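Local coordinates for protein TRAP dicarboxylate transporter, DctP subunit (Anaerococcus prevoti, PDB 4N91) that binds D-glucuronate, in both its alpha and beta forms, as the extracytoplasmic solute-binding component of a probable TRAP-type transport system, at residues Phe52-Tyr55 against Val56-Leu60; Ser137-Gly141 against Gly142-Val146; Val268-Glu271 against Val272-Glu276. All coordinates share one frame; numbering follows the deposited sequence.

Three local contacts, each between side chains a few residues apart, sample one solute-binding protein of the periplasmic binding fold. Contacts 1 and 3, on helices 44-60 and 256-290, have their centres about 15 Å apart, and they touch: Tyr-55 CD1 is 4.1 Å from Val-268 CG2. Contact 2 lies at the start of edge strand 143-149, its centre about 24 Å from that of contact 1 and about 22 Å from that of contact 3, and touches neither. Distance to the sugar separates them. In contact 3 the side chain of Gln-273 lies about 7 Å from bound glucuronate, in contact 2 the side chain of Phe-143 is about 14 Å from it, and contact 1 lies away from the binding residues.

Contact 1: residues Phe52-Tyr55 against Val56-Leu60; sequences FEEY and VEDKL
Val-56, one turn after Phe-52 on the helix, sets its CG2 methyl over a face of the Phe-52 ring, 4.2 Å from the centroid and 27° off the normal, a CH-pi contact. With CG1 anti to the backbone N (chi1 172°), CG2 is left beside that N, on the side of the preceding turn. Val-56 N donates to Phe-52 O at 3.0 Å. Glu-57 N repeats this i to i+4 pattern with Glu-53 O at 2.9 Å, while the two carboxylates come together with planes 64° apart and Glu-53 OE2 3.5 Å from Glu-57 OE2. A water between them donates to Glu-57 OE1 at 2.7 Å or to Glu-53 OE2, which probably eases the repulsion; Glu-57 OE2 also accepts from the amide of Ile-66. Asp-58 N bonds Glu-54 O at 2.9 Å. At Lys-59 the bond from N to Tyr-55 O is weak, at 3.4 Å, and CG, set beside its own backbone N by the first torsion, lies over a face of the Tyr-55 ring. Glu-264 takes a hydrogen bond from Tyr-55 OH. On this helix of the beta-alpha-beta unit 31-69, Phe-52 and Val-56 each touch Ile-66 of strand 64-69 and Phe-262 of helix 256-290.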
loop_
_atom_site.group_PDB
_atom_site.type_symbol
_atom_site.label_atom_id
_atom_site.label_comp_id
_atom_site.label_asym_id
_atom_site.label_seq_id
_atom_site.Cartn_x
_atom_site.Cartn_y
_atom_site.Cartn_z
ATOM N N PHE A 52 10.978 4.983 14.270
ATOM C CA PHE A 52 11.975 5.628 13.414
ATOM C C PHE A 52 12.481 6.936 14.029
ATOM O O PHE A 52 13.704 7.157 14.147
ATOM C CB PHE A 52 11.348 5.879 12.037
ATOM C CG PHE A 52 12.152 6.794 11.140
ATOM C CD1 PHE A 52 13.299 6.346 10.516
ATOM C CD2 PHE A 52 11.737 8.097 10.911
ATOM C CE1 PHE A 52 14.046 7.192 9.679
ATOM C CE2 PHE A 52 12.475 8.942 10.070
ATOM C CZ PHE A 52 13.628 8.488 9.467
ATOM N N GLU A 53 11.543 7.798 14.426
ATOM C CA GLU A 53 11.886 9.085 15.004
ATOM C C GLU A 53 12.719 8.904 16.261
ATOM O O GLU A 53 13.746 9.564 16.455
ATOM C CB GLU A 53 10.629 9.869 15.332
ATOM C CG GLU A 53 10.878 11.125 16.136
ATOM C CD GLU A 53 9.622 11.926 16.342
ATOM O OE1 GLU A 53 8.585 11.546 15.764
ATOM O OE2 GLU A 53 9.670 12.938 17.076
ATOM N N GLU A 54 12.284 7.999 17.126
ATOM C CA GLU A 54 12.991 7.793 18.374
ATOM C C GLU A 54 14.395 7.218 18.120
ATOM O O GLU A 54 15.383 7.625 18.750
ATOM C CB GLU A 54 12.190 6.865 19.272
ATOM C CG GLU A 54 12.812 6.723 20.667
ATOM C CD GLU A 54 12.013 5.814 21.573
ATOM O OE1 GLU A 54 11.020 5.226 21.086
ATOM O OE2 GLU A 54 12.377 5.686 22.768
ATOM N N TYR A 55 14.493 6.269 17.200
ATOM C CA TYR A 55 15.778 5.674 16.888
ATOM C C TYR A 55 16.757 6.738 16.413
ATOM O O TYR A 55 17.886 6.829 16.909
ATOM C CB TYR A 55 15.657 4.575 15.834
ATOM C CG TYR A 55 16.998 3.989 15.488
ATOM C CD1 TYR A 55 17.557 2.984 16.275
ATOM C CD2 TYR A 55 17.730 4.453 14.407
ATOM C CE1 TYR A 55 18.793 2.457 15.977
ATOM C CE2 TYR A 55 18.974 3.932 14.104
ATOM C CZ TYR A 55 19.501 2.934 14.896
ATOM O OH TYR A 55 20.747 2.415 14.609
ATOM N N VAL A 56 16.337 7.539 15.441
ATOM C CA VAL A 56 17.251 8.493 14.832
ATOM C C VAL A 56 17.609 9.600 15.814
ATOM O O VAL A 56 18.772 9.975 15.933
ATOM C CB VAL A 56 16.666 9.091 13.535
ATOM C CG1 VAL A 56 17.546 10.220 13.032
ATOM C CG2 VAL A 56 16.513 8.010 12.485
ATOM N N GLU A 57 16.618 10.122 16.525
ATOM C CA GLU A 57 16.866 11.213 17.450
ATOM C C GLU A 57 17.730 10.778 18.632
ATOM O O GLU A 57 18.483 11.580 19.180
ATOM C CB GLU A 57 15.539 11.816 17.922
ATOM C CG GLU A 57 14.805 12.537 16.803
ATOM C CD GLU A 57 13.582 13.289 17.278
ATOM O OE1 GLU A 57 13.258 13.229 18.487
ATOM O OE2 GLU A 57 12.940 13.946 16.426
ATOM N N ASP A 58 17.635 9.511 19.020
ATOM C CA ASP A 58 18.487 8.996 20.085
ATOM C C ASP A 58 19.954 9.021 19.673
ATOM O O ASP A 58 20.830 9.229 20.517
ATOM C CB ASP A 58 18.091 7.572 20.473
ATOM C CG ASP A 58 16.870 7.522 21.383
ATOM O OD1 ASP A 58 16.454 8.582 21.903
ATOM O OD2 ASP A 58 16.328 6.412 21.585
ATOM N N LYS A 59 20.240 8.800 18.393
ATOM C CA LYS A 59 21.634 8.769 17.943
ATOM C C LYS A 59 22.134 10.149 17.511
ATOM O O LYS A 59 23.323 10.446 17.625
ATOM C CB LYS A 59 21.833 7.781 16.789
ATOM C CG LYS A 59 21.243 6.388 17.022
ATOM C CD LYS A 59 22.298 5.294 17.050
ATOM C CE LYS A 59 23.083 5.241 15.739
ATOM N NZ LYS A 59 23.942 4.023 15.582
ATOM N N LEU A 60 21.221 10.980 17.024
ATOM C CA LEU A 60 21.549 12.224 16.339
ATOM C C LEU A 60 20.545 13.343 16.674
ATOM O O LEU A 60 20.274 14.211 15.837
ATOM C CB LEU A 60 21.467 11.974 14.836
ATOM C CG LEU A 60 22.689 11.647 13.989
ATOM C CD1 LEU A 60 23.673 10.740 14.668
ATOM C CD2 LEU A 60 22.182 11.028 12.702
HETATM O O HOH W 1 11.192 14.889 18.876
#

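Contact 2: residues Ser137-Gly141 against Gly142-Val146; sequences STREG and GFEGV
Over one face of the Phe-143 ring lies Thr-138, its CG2 4.1 Å from the centroid, a CH-pi contact, with CB above the same ring but offset toward the rim. Val-81 and Gln-85 of helix 77-86 and Ile-245 of strand 242-247 also touch this phenylalanine. The other flat group, the Arg-139 guanidinium, meets Glu-144 at its edge: NE and NH2 both donate to the single atom OE1, with NE to OE1 at 2.8 Å, in a side-on salt bridge. OE1 stays near the guanidinium plane, yet the carboxylate is turned 48° from it; NH2 is received on the syn lone pair of OE1, whereas NE comes from above the carboxylate plane. Glu-144 CG stands between its own N and carbonyl carbon (chi1 78°), and the extended chain carries OE1 to the arginine.

Between these side chains the backbone turns from a short 3-10 segment into strand 143-149. Gly-142 N bonds Arg-139 O at 3.0 Å, and Gly-142 has positive phi, a conformation suited to glycine. A water donates to Glu-144 OE2 at 2.6 Å. These donors, with a weak, long ion pair to Arg-259, would probably stabilise an ionised carboxylate, while nearby Glu-252 would oppose it.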
loop_
_atom_site.group_PDB
_atom_site.type_symbol
_atom_site.label_atom_id
_atom_site.label_comp_id
_atom_site.label_asym_id
_atom_site.label_seq_id
_atom_site.Cartn_x
_atom_site.Cartn_y
_atom_site.Cartn_z
ATOM N N SER A 137 14.153 3.415 -9.174
ATOM C CA SER A 137 13.725 3.718 -10.530
ATOM C C SER A 137 13.346 5.179 -10.741
ATOM O O SER A 137 13.425 5.693 -11.859
ATOM C CB SER A 137 12.550 2.808 -10.905
ATOM O OG SER A 137 11.396 3.145 -10.175
ATOM N N THR A 138 12.934 5.861 -9.675
ATOM C CA THR A 138 12.338 7.177 -9.836
ATOM C C THR A 138 13.243 8.304 -9.293
ATOM O O THR A 138 12.798 9.409 -9.032
ATOM C CB THR A 138 10.909 7.174 -9.278
ATOM O OG1 THR A 138 10.268 5.950 -9.682
ATOM C CG2 THR A 138 10.114 8.315 -9.856
ATOM N N ARG A 139 14.544 8.031 -9.204
ATOM C CA ARG A 139 15.496 9.036 -8.742
ATOM C C ARG A 139 15.421 10.314 -9.569
ATOM O O ARG A 139 15.450 11.408 -9.021
ATOM C CB ARG A 139 16.928 8.483 -8.771
ATOM C CG ARG A 139 17.195 7.496 -7.652
ATOM C CD ARG A 139 18.438 6.648 -7.932
ATOM N NE ARG A 139 18.912 6.020 -6.701
ATOM C CZ ARG A 139 20.005 5.259 -6.619
ATOM N NH1 ARG A 139 20.731 5.018 -7.707
ATOM N NH2 ARG A 139 20.371 4.743 -5.452
ATOM N N GLU A 140 15.267 10.174 -10.879
ATOM C CA GLU A 140 15.166 11.341 -11.755
ATOM C C GLU A 140 13.867 12.116 -11.518
ATOM O O GLU A 140 13.764 13.283 -11.859
ATOM C CB GLU A 140 15.261 10.920 -13.222
ATOM C CG GLU A 140 16.598 10.300 -13.599
ATOM C CD GLU A 140 17.732 11.306 -13.608
ATOM O OE1 GLU A 140 17.465 12.513 -13.406
ATOM O OE2 GLU A 140 18.895 10.889 -13.819
ATOM N N GLY A 141 12.880 11.461 -10.914
ATOM C CA GLY A 141 11.638 12.103 -10.552
ATOM C C GLY A 141 11.651 12.673 -9.137
ATOM O O GLY A 141 10.655 13.232 -8.672
ATOM N N GLY A 142 12.780 12.525 -8.444
ATOM C CA GLY A 142 13.009 13.226 -7.202
ATOM C C GLY A 142 12.945 12.379 -5.931
ATOM O O GLY A 142 13.167 12.903 -4.853
ATOM N N PHE A 143 12.676 11.087 -6.053
ATOM C CA PHE A 143 12.613 10.242 -4.860
ATOM C C PHE A 143 13.079 8.805 -5.075
ATOM O O PHE A 143 13.183 8.309 -6.203
ATOM C CB PHE A 143 11.186 10.254 -4.284
ATOM C CG PHE A 143 10.137 9.645 -5.182
ATOM C CD1 PHE A 143 9.876 8.285 -5.166
ATOM C CD2 PHE A 143 9.363 10.454 -6.009
ATOM C CE1 PHE A 143 8.889 7.730 -5.979
ATOM C CE2 PHE A 143 8.381 9.918 -6.825
ATOM C CZ PHE A 143 8.123 8.564 -6.806
ATOM N N GLU A 144 13.365 8.126 -3.969
ATOM C CA GLU A 144 13.633 6.705 -4.030
ATOM C C GLU A 144 13.006 6.002 -2.845
ATOM O O GLU A 144 12.836 6.591 -1.759
ATOM C CB GLU A 144 15.120 6.419 -4.141
ATOM C CG GLU A 144 15.904 6.516 -2.894
ATOM C CD GLU A 144 17.394 6.205 -3.121
ATOM O OE1 GLU A 144 17.759 5.601 -4.153
ATOM O OE2 GLU A 144 18.201 6.595 -2.268
ATOM N N GLY A 145 12.635 4.747 -3.073
ATOM C CA GLY A 145 12.108 3.897 -2.015
ATOM C C GLY A 145 13.236 3.497 -1.099
ATOM O O GLY A 145 14.346 3.210 -1.555
ATOM N N VAL A 146 12.957 3.492 0.201
ATOM C CA VAL A 146 13.950 3.092 1.183
ATOM C C VAL A 146 13.559 1.852 1.990
ATOM O O VAL A 146 14.448 1.142 2.501
ATOM C CB VAL A 146 14.317 4.245 2.143
ATOM C CG1 VAL A 146 15.002 5.380 1.360
ATOM C CG2 VAL A 146 13.104 4.714 2.951
HETATM O O HOH W 2 20.608 5.542 -2.437
#

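Contact 3: residues Val268-Glu271 against Val272-Glu276; sequences VLNE and VQRKE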
loop_
_atom_site.group_PDB
_atom_site.type_symbol
_atom_site.label_atom_id
_atom_site.label_comp_id
_atom_site.label_asym_id
_atom_site.label_seq_id
_atom_site.Cartn_x
_atom_site.Cartn_y
_atom_site.Cartn_z
ATOM N N VAL A 268 14.388 -0.260 11.210
ATOM C CA VAL A 268 13.555 -0.288 12.421
ATOM C C VAL A 268 12.092 -0.003 12.091
ATOM O O VAL A 268 11.184 -0.656 12.617
ATOM C CB VAL A 268 14.065 0.732 13.481
ATOM C CG1 VAL A 268 13.070 0.873 14.631
ATOM C CG2 VAL A 268 15.412 0.276 14.009
ATOM N N LEU A 269 11.874 0.985 11.240
ATOM C CA LEU A 269 10.537 1.333 10.753
ATOM C C LEU A 269 9.836 0.110 10.158
ATOM O O LEU A 269 8.710 -0.231 10.510
ATOM C CB LEU A 269 10.681 2.418 9.693
ATOM C CG LEU A 269 9.475 2.715 8.824
ATOM C CD1 LEU A 269 8.250 3.065 9.644
ATOM C CD2 LEU A 269 9.848 3.879 7.880
ATOM N N ASN A 270 10.535 -0.561 9.254
ATOM C CA ASN A 270 10.002 -1.764 8.622
ATOM C C ASN A 270 9.650 -2.816 9.682
ATOM O O ASN A 270 8.563 -3.400 9.674
ATOM C CB ASN A 270 11.033 -2.302 7.624
ATOM C CG ASN A 270 10.651 -3.642 7.034
ATOM O OD1 ASN A 270 11.067 -4.691 7.521
ATOM N ND2 ASN A 270 9.869 -3.614 5.976
ATOM N N GLU A 271 10.567 -3.063 10.598
ATOM C CA GLU A 271 10.372 -4.106 11.604
ATOM C C GLU A 271 9.228 -3.813 12.565
ATOM O O GLU A 271 8.407 -4.688 12.842
ATOM C CB GLU A 271 11.661 -4.313 12.388
ATOM C CG GLU A 271 12.769 -4.917 11.509
ATOM C CD GLU A 271 14.141 -4.752 12.081
ATOM O OE1 GLU A 271 14.320 -3.936 13.007
ATOM O OE2 GLU A 271 15.067 -5.479 11.631
ATOM N N VAL A 272 9.160 -2.583 13.051
ATOM C CA VAL A 272 8.138 -2.216 14.028
ATOM C C VAL A 272 6.776 -2.156 13.374
ATOM O O VAL A 272 5.812 -2.697 13.905
ATOM C CB VAL A 272 8.469 -0.876 14.715
ATOM C CG1 VAL A 272 7.312 -0.407 15.560
ATOM C CG2 VAL A 272 9.730 -1.032 15.569
ATOM N N GLN A 273 6.693 -1.567 12.184
ATOM C CA GLN A 273 5.429 -1.557 11.450
ATOM C C GLN A 273 4.891 -2.953 11.171
ATOM O O GLN A 273 3.704 -3.208 11.355
ATOM C CB GLN A 273 5.578 -0.794 10.142
ATOM C CG GLN A 273 4.254 -0.452 9.512
ATOM C CD GLN A 273 3.678 -1.523 8.631
ATOM O OE1 GLN A 273 4.331 -2.523 8.308
ATOM N NE2 GLN A 273 2.429 -1.299 8.193
ATOM N N ARG A 274 5.765 -3.864 10.761
ATOM C CA ARG A 274 5.323 -5.219 10.455
ATOM C C ARG A 274 4.846 -5.968 11.705
ATOM O O ARG A 274 3.837 -6.684 11.657
ATOM C CB ARG A 274 6.429 -5.980 9.729
ATOM C CG ARG A 274 6.595 -5.533 8.320
ATOM C CD ARG A 274 7.924 -5.947 7.740
ATOM N NE ARG A 274 8.012 -7.396 7.577
ATOM C CZ ARG A 274 9.062 -8.009 7.038
ATOM N NH1 ARG A 274 10.128 -7.320 6.649
ATOM N NH2 ARG A 274 9.037 -9.314 6.884
ATOM N N LYS A 275 5.534 -5.785 12.826
ATOM C CA LYS A 275 5.102 -6.410 14.081
ATOM C C LYS A 275 3.755 -5.858 14.506
ATOM O O LYS A 275 2.839 -6.594 14.928
ATOM C CB LYS A 275 6.134 -6.152 15.165
ATOM C CG LYS A 275 5.797 -6.667 16.570
ATOM C CD LYS A 275 5.048 -5.617 17.392
ATOM C CE LYS A 275 5.076 -5.904 18.877
ATOM N NZ LYS A 275 4.275 -4.909 19.637
ATOM N N GLU A 276 3.610 -4.546 14.384
ATOM C CA GLU A 276 2.362 -3.907 14.814
ATOM C C GLU A 276 1.226 -4.244 13.871
ATOM O O GLU A 276 0.068 -4.317 14.291
ATOM C CB GLU A 276 2.555 -2.391 14.936
ATOM C CG GLU A 276 3.522 -1.988 16.027
ATOM C CD GLU A 276 3.041 -2.283 17.438
ATOM O OE1 GLU A 276 1.872 -2.684 17.647
ATOM O OE2 GLU A 276 3.842 -2.093 18.368
#
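Asn-270 and Arg-274 meet one turn apart on the long alpha-helix 256-290 of this periplasmic binding fold, in an i to i+4 pairing that joins a side-chain bond to the regular helical ladder.

Val-272 N donates to Val-268 O at 2.8 Å, Gln-273 N to Leu-269 O at 2.9 Å and Arg-274 N to Asn-270 O at 3.0 Å, while Lys-275 N to Glu-271 O, at 3.1 Å, completes an unbroken alpha-helical series.

Between the two segments, the apolar side-chain contact is that of the valines. Val-268 and Val-272 lie side by side and point the same way, with CG1 of Val-268 4.0 Å from CG2 of Val-272, the latter methyl held beside its own backbone N. Nearby, Val-272 also touches Ala-51 of helix 44-60, and Leu-269 reaches both Leu-49 of that helix and Leu-149 of strand 143-149, so Leu-269 bridges helix and strand.

Polar side chains turn to the protein around them. The carboxamide of Asn-270 donates through ND2 to Trp-148 O, and that of Gln-273 through NE2 to Asp-150 O. The side chain of Gln-273 stands about 5 Å from that of Asp-242, a ligand-binding residue, and about 7 Å from the bound sugar, consistent with a second-shell position. Lys-275 and Glu-276, neighbours in sequence, form a salt bridge.

With CG beside its own backbone N (chi1 -74°), Arg-274 runs back along Asn-270, and the bend at chi3 sets the direction of the guanidinium, whose NH1 also pairs with Asp-126. With amide and guanidinium planes 77° apart, NH1 donates to Asn-270 OD1 at 2.9 Å, on a lone pair in the carbonyl plane.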